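Local coordinates for replicase polyprotein 1a (Avian infectious bronchitis virus, PDB 3LD1) that is of unknown function as the nsp2a fragment of a coronavirus replicase polyprotein, a precursor whose mature products include proteinases and probably serve viral replication, at residues K28-A33 against A200-F205; W133-A138 against R148-E153; T213-E218 against V222-A227. The protein carries 3 engineered substitutions. All coordinates share one frame; numbering follows the deposited sequence.

Contact 1 (K28-A33 against A200-F205); sequences KDYADA and ALKMAF
The backbones come closest at Tyr30 and Phe205, whose CA atoms are 7.0 Å apart, where the first turn of helix 30-46 faces the C-terminal part of helix 194-207. Tyr30 has its CG anti to the backbone N (chi1 -169°), which carries the ring across the gap to where it crosses the Lys202 and Phe205 side chains obliquely. Phe205 CB then sits over one ring face as a CH-pi contact, 4.2 Å from the centroid of the Tyr30 ring and 28° off its normal. At the ring edge, near the ring plane, Tyr30 CE1 is 3.3 Å from Lys202 O. The hydroxyl end rests beside the aliphatic root of Lys202, with Tyr30 OH 3.1 Å from Lys202 CB, but its hydrogen bond goes to Gln135 O, which fixes the far end of the ring. Such packing of two helices far apart in sequence, 30-46 and 194-207, is plain tertiary contact within the helical part of nsp2a, and Tyr30 supplies a little over half of the 166 Å² buried. Lys202 runs on extended past the tyrosine; its NZ hydrogen bonds to Ala137 O, and its side chain touches Ser143 and Met147 of helix 140-162. The Phe205 ring turns away from Tyr30, because CG stands anti to its own carbonyl carbon, and packs on Met147 and Leu150 of that helix. The start of helix 30-46 is held by its own acids. Asp29 is the N-cap: Asp32 N donates to Asp29 OD1 over 2.9 Å, nearly along the C-O axis. Asp32 answers through the anti lone pair of OD2, which accepts from Lys28 N at 2.8 Å, and Asp29 OD2 has a salt bridge to Lys210.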
# COMPACT_ATOMS: atom_id res chain seq x y z
N LYS A 28 13.79 6.81 -7.88
CA LYS A 28 13.65 5.39 -8.15
C LYS A 28 12.15 5.09 -8.44
O LYS A 28 11.83 4.41 -9.46
CB LYS A 28 14.27 4.58 -6.96
CG LYS A 28 13.85 3.02 -6.68
CD LYS A 28 13.78 2.08 -7.99
CE LYS A 28 14.57 0.75 -7.85
NZ LYS A 28 14.33 0.06 -6.52
N ASP A 29 11.25 5.61 -7.57
CA ASP A 29 9.77 5.44 -7.68
C ASP A 29 9.17 6.50 -6.77
O ASP A 29 9.90 7.40 -6.34
CB ASP A 29 9.32 4.06 -7.17
CG ASP A 29 9.98 3.71 -5.86
OD1 ASP A 29 9.93 4.59 -4.93
OD2 ASP A 29 10.63 2.62 -5.79
N TYR A 30 7.88 6.35 -6.42
CA TYR A 30 7.19 7.35 -5.60
C TYR A 30 7.71 7.36 -4.18
O TYR A 30 7.79 8.42 -3.53
CB TYR A 30 5.68 7.11 -5.60
CG TYR A 30 4.94 8.27 -4.99
CD1 TYR A 30 4.68 8.31 -3.63
CD2 TYR A 30 4.57 9.37 -5.75
CE1 TYR A 30 4.01 9.41 -3.03
CE2 TYR A 30 3.92 10.50 -5.16
CZ TYR A 30 3.66 10.50 -3.81
OH TYR A 30 3.03 11.57 -3.26
N ALA A 31 8.11 6.19 -3.69
CA ALA A 31 8.73 6.15 -2.38
C ALA A 31 9.99 7.01 -2.34
O ALA A 31 10.13 7.85 -1.43
CB ALA A 31 8.97 4.74 -1.92
N ASP A 32 10.86 6.85 -3.32
CA ASP A 32 12.13 7.62 -3.35
C ASP A 32 11.79 9.12 -3.49
O ASP A 32 12.18 9.99 -2.71
CB ASP A 32 13.02 7.09 -4.50
CG ASP A 32 14.54 7.60 -4.46
OD1 ASP A 32 15.17 7.88 -3.38
OD2 ASP A 32 15.14 7.70 -5.57
N ALA A 33 10.94 9.41 -4.46
CA ALA A 33 10.61 10.79 -4.71
C ALA A 33 10.11 11.38 -3.43
O ALA A 33 10.56 12.48 -3.03
CB ALA A 33 9.57 10.89 -5.79
N ALA A 200 -1.79 12.90 3.54
CA ALA A 200 -1.89 11.53 4.01
C ALA A 200 -1.76 10.58 2.80
O ALA A 200 -1.17 9.49 2.85
CB ALA A 200 -3.21 11.36 4.69
N LEU A 201 -2.26 11.06 1.69
CA LEU A 201 -2.30 10.27 0.52
C LEU A 201 -0.95 10.14 -0.14
O LEU A 201 -0.62 9.11 -0.71
CB LEU A 201 -3.27 10.92 -0.43
CG LEU A 201 -3.75 10.11 -1.56
CD1 LEU A 201 -4.41 8.87 -0.94
CD2 LEU A 201 -4.73 11.01 -2.19
N LYS A 202 -0.16 11.19 -0.09
CA LYS A 202 1.24 11.00 -0.52
C LYS A 202 1.90 9.92 0.35
O LYS A 202 2.50 8.97 -0.16
CB LYS A 202 2.06 12.31 -0.38
CG LYS A 202 1.61 13.53 -1.24
CD LYS A 202 2.38 14.81 -0.76
CE LYS A 202 2.18 15.96 -1.77
NZ LYS A 202 2.41 17.27 -1.09
N MET A 203 1.76 10.04 1.67
CA MET A 203 2.38 9.09 2.57
C MET A 203 1.93 7.69 2.18
O MET A 203 2.74 6.78 2.04
CB MET A 203 2.08 9.44 4.02
CG MET A 203 2.79 8.46 4.98
SD MET A 203 1.92 6.84 5.04
CE MET A 203 1.22 6.89 6.69
N ALA A 204 0.64 7.53 1.93
CA ALA A 204 0.10 6.24 1.60
C ALA A 204 0.57 5.76 0.25
O ALA A 204 0.83 4.54 0.09
CB ALA A 204 -1.42 6.26 1.67
N PHE A 205 0.72 6.66 -0.73
CA PHE A 205 1.21 6.17 -2.06
C PHE A 205 2.72 5.77 -1.98
O PHE A 205 3.16 4.93 -2.73
CB PHE A 205 0.97 7.17 -3.23
CG PHE A 205 -0.48 7.20 -3.78
CD1 PHE A 205 -1.12 6.03 -4.17
CD2 PHE A 205 -1.14 8.39 -3.94
CE1 PHE A 205 -2.39 6.04 -4.61
CE2 PHE A 205 -2.41 8.44 -4.43
CZ PHE A 205 -3.07 7.24 -4.77

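Contact 2 (W133-A138 against R148-E153); sequences WLQVAA and RRLVGE
Gln135 NE2 is gripped by two acceptors on the side of residues 148-153: a water that accepts from it at 2.9 Å, and Ala146 O, one turn before Leu150. The same water donates to Glu153 OE2, 2.7 Å away, so the amide reaches the carboxylate through one bridging molecule and no direct hydrogen bond joins the two segments. Helix 140-162 is kinked where the N atoms of Arg149 and Leu150 lack their bonds to the preceding turn. This is consistent with Ala146 O, which Leu150 N would use in a regular helix, being available to the glutamine N-H. The rest of the contact is carbon packed against the amide. Leu150 approaches from the opposite direction and lies over one face of the amide, with its CD2 3.6 Å and its CG 3.7 Å from Gln135 NE2. Arg149 lays its CB, 4.0 Å from Gln135 NE2, and its CD by the same nitrogen, while its guanidinium turns elsewhere, to a salt bridge with Asp123 and a hydrogen bond to Ala119 O. Gln135 can span the gap because its chain is extended beyond CG (chi2 160°), pointing straight from the turn to the helix. That turn is a type I beta turn from Leu134 to Ala137, closed by Ala137 N to Leu134 O at 3.0 Å, and it leads the chain off helix 128-134 toward helix 140-162. With two acceptors for its two N-H groups and carbon packed beside it, the buried amide nitrogen appears satisfied; it reaches the carboxylate of Glu153 only through the water, so the polar link between the segments depends on that molecule.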
# COMPACT_ATOMS: atom_id res chain seq x y z
N TRP A 133 7.66 13.81 -9.72
CA TRP A 133 7.89 14.99 -8.86
C TRP A 133 6.58 15.80 -8.70
O TRP A 133 6.23 16.32 -7.60
CB TRP A 133 9.05 15.90 -9.35
CG TRP A 133 10.52 15.30 -9.36
CD1 TRP A 133 11.34 15.23 -10.44
CD2 TRP A 133 11.30 14.75 -8.26
NE1 TRP A 133 12.54 14.64 -10.13
CE2 TRP A 133 12.56 14.36 -8.79
CE3 TRP A 133 11.05 14.52 -6.90
CZ2 TRP A 133 13.56 13.78 -8.03
CZ3 TRP A 133 12.06 13.97 -6.13
CH2 TRP A 133 13.31 13.59 -6.70
N LEU A 134 5.82 15.87 -9.79
CA LEU A 134 4.48 16.50 -9.77
C LEU A 134 3.65 15.85 -8.64
O LEU A 134 2.94 16.55 -7.87
CB LEU A 134 3.78 16.40 -11.13
CG LEU A 134 4.53 17.20 -12.23
CD1 LEU A 134 3.88 17.08 -13.59
CD2 LEU A 134 4.73 18.70 -11.91
N GLN A 135 3.83 14.54 -8.51
CA GLN A 135 3.04 13.76 -7.59
C GLN A 135 3.52 14.00 -6.19
O GLN A 135 2.87 13.56 -5.24
CB GLN A 135 3.00 12.28 -7.98
CG GLN A 135 2.22 12.05 -9.26
CD GLN A 135 2.58 10.71 -9.90
OE1 GLN A 135 3.67 10.23 -9.64
NE2 GLN A 135 1.67 10.09 -10.73
N VAL A 136 4.59 14.75 -6.03
CA VAL A 136 5.01 15.15 -4.67
C VAL A 136 5.11 16.65 -4.54
O VAL A 136 5.64 17.15 -3.55
CB VAL A 136 6.36 14.44 -4.19
CG1 VAL A 136 6.12 12.97 -3.95
CG2 VAL A 136 7.45 14.57 -5.22
N ALA A 137 4.58 17.37 -5.53
CA ALA A 137 4.58 18.81 -5.47
C ALA A 137 3.93 19.28 -4.18
O ALA A 137 3.02 18.64 -3.76
CB ALA A 137 3.86 19.35 -6.66
N ALA A 138 4.42 20.34 -3.53
CA ALA A 138 3.64 21.09 -2.51
C ALA A 138 2.30 21.68 -3.01
O ALA A 138 1.34 21.78 -2.22
CB ALA A 138 4.51 22.22 -1.86
N ARG A 148 -3.83 11.36 -9.42
CA ARG A 148 -4.93 10.61 -9.94
C ARG A 148 -4.42 9.40 -10.69
O ARG A 148 -5.13 8.45 -10.78
CB ARG A 148 -5.91 11.50 -10.77
CG ARG A 148 -6.62 12.51 -9.86
CD ARG A 148 -7.43 13.54 -10.63
NE ARG A 148 -8.84 13.26 -10.45
CZ ARG A 148 -9.54 13.74 -9.45
NH1 ARG A 148 -8.97 14.60 -8.60
NH2 ARG A 148 -10.80 13.42 -9.34
N ARG A 149 -3.17 9.43 -11.18
CA ARG A 149 -2.69 8.39 -12.11
C ARG A 149 -2.33 7.15 -11.37
O ARG A 149 -2.23 6.07 -11.97
CB ARG A 149 -1.41 8.78 -12.85
CG ARG A 149 -1.43 10.00 -13.70
CD ARG A 149 -0.01 10.13 -14.41
NE ARG A 149 -0.24 10.31 -15.84
CZ ARG A 149 0.18 9.51 -16.82
NH1 ARG A 149 0.98 8.47 -16.61
NH2 ARG A 149 -0.16 9.82 -18.06
N LEU A 150 -2.03 7.34 -10.08
CA LEU A 150 -1.55 6.28 -9.21
C LEU A 150 -2.64 5.27 -8.78
O LEU A 150 -2.31 4.12 -8.45
CB LEU A 150 -0.90 6.85 -7.98
CG LEU A 150 0.32 7.71 -8.23
CD1 LEU A 150 0.83 8.36 -6.97
CD2 LEU A 150 1.39 6.97 -8.92
N VAL A 151 -3.91 5.68 -8.87
CA VAL A 151 -5.05 4.84 -8.53
C VAL A 151 -5.02 3.66 -9.48
O VAL A 151 -4.86 2.52 -9.06
CB VAL A 151 -6.31 5.65 -8.66
CG1 VAL A 151 -7.51 4.78 -8.33
CG2 VAL A 151 -6.26 6.89 -7.71
N GLY A 152 -5.07 3.94 -10.76
CA GLY A 152 -4.85 2.95 -11.80
C GLY A 152 -3.67 2.03 -11.51
O GLY A 152 -3.82 0.82 -11.61
N GLU A 153 -2.49 2.56 -11.18
CA GLU A 153 -1.33 1.64 -10.99
C GLU A 153 -1.61 0.74 -9.78
O GLU A 153 -1.47 -0.49 -9.88
CB GLU A 153 0.06 2.34 -10.87
CG GLU A 153 0.61 2.94 -12.21
CD GLU A 153 1.34 4.31 -12.01
OE1 GLU A 153 2.36 4.38 -11.27
OE2 GLU A 153 0.90 5.34 -12.61
O HOH W 1 1.95 7.84 -12.57

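Contact 3 (T213-E218 against V222-A227); sequences TVVVME and VVREFA
Val222 and Val215 form the apolar centre, with Val215 CG2 3.9 Å from Val222 CG2 on one face of a two-stranded antiparallel hairpin. Met217 crosses Val222 at about a right angle and extends this patch, its CB 4.0 Å from Val222 CG1. The other face carries Val214 and Val223, which meet obliquely through their CG2 atoms at 4.0 Å. In register terms Val215 with Val222 is a hydrogen-bonded pair, closed by Val215 N to Val222 O at 3.1 Å and Val222 N to Val215 O at 3.0 Å. Val214 with Val223 is a non-hydrogen-bonded pair, where Val214 CA makes a CA-H...O contact with Val222 O. Beyond the strands, Arg224 N still donates to Thr213 O over 3.0 Å, while the Arg224 chain, bent at chi2 and chi3, brings its guanidinium obliquely against Val215 CG1. The polar edge is a carboxylate gripping one residue twice. Glu225 bends at chi2 (80°) so that OE1 accepts from Thr213 N at 2.7 Å, on its syn side and 20° out of the carboxylate plane, and the syn lone pair of OE2 accepts from Thr213 OG1. Both oxygens are therefore turned to the residue just before strand 214-217, tying it to the turn after strand 220-223. Val223 CG1 lies over the centre of the Phe226 ring of that turn. Helix 232-243 packs by Asn235 on Val222, Val223 and Phe226, and helix 140-162 brings Ala161 and Leu162 to Val214 and Val154 to Phe226.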
# COMPACT_ATOMS: atom_id res chain seq x y z
N THR A 213 1.48 -6.51 -0.93
CA THR A 213 1.49 -7.86 -0.33
C THR A 213 0.17 -8.13 0.31
O THR A 213 -0.16 -7.49 1.32
CB THR A 213 2.47 -7.97 0.87
OG1 THR A 213 3.57 -7.15 0.62
CG2 THR A 213 2.97 -9.43 1.08
N VAL A 214 -0.55 -9.10 -0.24
CA VAL A 214 -1.77 -9.60 0.38
C VAL A 214 -1.51 -10.76 1.38
O VAL A 214 -0.75 -11.69 1.10
CB VAL A 214 -2.70 -10.05 -0.74
CG1 VAL A 214 -3.87 -10.83 -0.23
CG2 VAL A 214 -3.23 -8.78 -1.49
N VAL A 215 -2.10 -10.69 2.57
CA VAL A 215 -1.96 -11.79 3.54
C VAL A 215 -3.32 -12.13 4.10
O VAL A 215 -4.28 -11.40 3.80
CB VAL A 215 -1.05 -11.43 4.75
CG1 VAL A 215 0.40 -11.17 4.29
CG2 VAL A 215 -1.66 -10.28 5.54
N VAL A 216 -3.41 -13.18 4.94
CA VAL A 216 -4.66 -13.37 5.66
C VAL A 216 -4.49 -13.20 7.13
O VAL A 216 -3.64 -13.86 7.72
CB VAL A 216 -5.26 -14.70 5.42
CG1 VAL A 216 -6.50 -14.85 6.30
CG2 VAL A 216 -5.60 -14.86 3.95
N MET A 217 -5.29 -12.33 7.71
CA MET A 217 -5.31 -12.15 9.10
C MET A 217 -6.75 -12.11 9.65
O MET A 217 -7.64 -11.35 9.15
CB MET A 217 -4.67 -10.82 9.42
CG MET A 217 -3.23 -10.66 8.91
SD MET A 217 -2.46 -9.00 9.22
CE MET A 217 -1.88 -9.06 10.94
N GLU A 218 -6.97 -12.89 10.70
CA GLU A 218 -8.24 -12.94 11.37
C GLU A 218 -9.37 -13.23 10.37
O GLU A 218 -10.47 -12.64 10.43
CB GLU A 218 -8.46 -11.66 12.19
CG GLU A 218 -7.53 -11.58 13.43
CD GLU A 218 -7.59 -12.87 14.26
OE1 GLU A 218 -8.73 -13.27 14.61
OE2 GLU A 218 -6.52 -13.53 14.51
N VAL A 222 -6.01 -8.95 3.85
CA VAL A 222 -5.60 -7.59 4.14
C VAL A 222 -4.42 -7.22 3.24
O VAL A 222 -3.65 -8.05 2.90
CB VAL A 222 -5.32 -7.30 5.65
CG1 VAL A 222 -5.99 -8.35 6.56
CG2 VAL A 222 -3.81 -7.09 5.95
N VAL A 223 -4.39 -5.99 2.75
CA VAL A 223 -3.26 -5.52 1.98
C VAL A 223 -2.37 -4.88 3.01
O VAL A 223 -2.74 -3.85 3.61
CB VAL A 223 -3.73 -4.48 0.96
CG1 VAL A 223 -2.57 -3.64 0.47
CG2 VAL A 223 -4.34 -5.16 -0.21
N ARG A 224 -1.25 -5.54 3.30
CA ARG A 224 -0.30 -5.01 4.28
C ARG A 224 -0.09 -3.51 4.07
O ARG A 224 -0.30 -2.74 4.99
CB ARG A 224 1.04 -5.75 4.16
CG ARG A 224 0.98 -7.22 4.72
CD ARG A 224 1.84 -7.34 6.00
NE ARG A 224 3.11 -7.96 5.66
CZ ARG A 224 3.38 -9.24 5.90
NH1 ARG A 224 2.47 -10.01 6.55
NH2 ARG A 224 4.56 -9.74 5.51
N GLU A 225 0.25 -3.10 2.85
CA GLU A 225 0.72 -1.73 2.63
C GLU A 225 -0.27 -0.58 2.94
O GLU A 225 0.16 0.52 3.25
CB GLU A 225 1.32 -1.57 1.24
CG GLU A 225 2.56 -2.45 1.05
CD GLU A 225 2.22 -3.89 0.73
OE1 GLU A 225 1.06 -4.25 0.45
OE2 GLU A 225 3.17 -4.68 0.71
N PHE A 226 -1.57 -0.83 2.87
CA PHE A 226 -2.56 0.15 3.28
C PHE A 226 -2.72 0.22 4.76
O PHE A 226 -3.49 1.06 5.22
CB PHE A 226 -3.93 -0.24 2.79
CG PHE A 226 -4.02 -0.37 1.31
CD1 PHE A 226 -3.11 0.28 0.49
CD2 PHE A 226 -5.02 -1.15 0.73
CE1 PHE A 226 -3.19 0.17 -0.93
CE2 PHE A 226 -5.13 -1.27 -0.70
CZ PHE A 226 -4.22 -0.60 -1.52
N ALA A 227 -2.04 -0.65 5.50
CA ALA A 227 -2.46 -0.87 6.86
C ALA A 227 -2.29 0.38 7.69
O ALA A 227 -3.24 0.78 8.31
CB ALA A 227 -1.79 -2.12 7.54

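In the fold
Contacts 1 and 2 are buried neighbours, their centres about 8 Å apart. They hold different elements but touch: the turn of 133-138 supplies carbonyls to polar ends from both helices of contact 1, and Phe205 CD2 packs 3.6 Å from Leu150 CD1. Contact 3 is only partly buried, its centre about 19 Å from that of contact 1 and about 23 Å from that of contact 2, and it touches neither. Helix 140-162 carries one side of contact 2 and also packs on side chains of contacts 1 and 3. Chemistry follows place: the two helical contacts have no direct hydrogen bond between their segments, whereas the hairpin is held by backbone and carboxylate bonds.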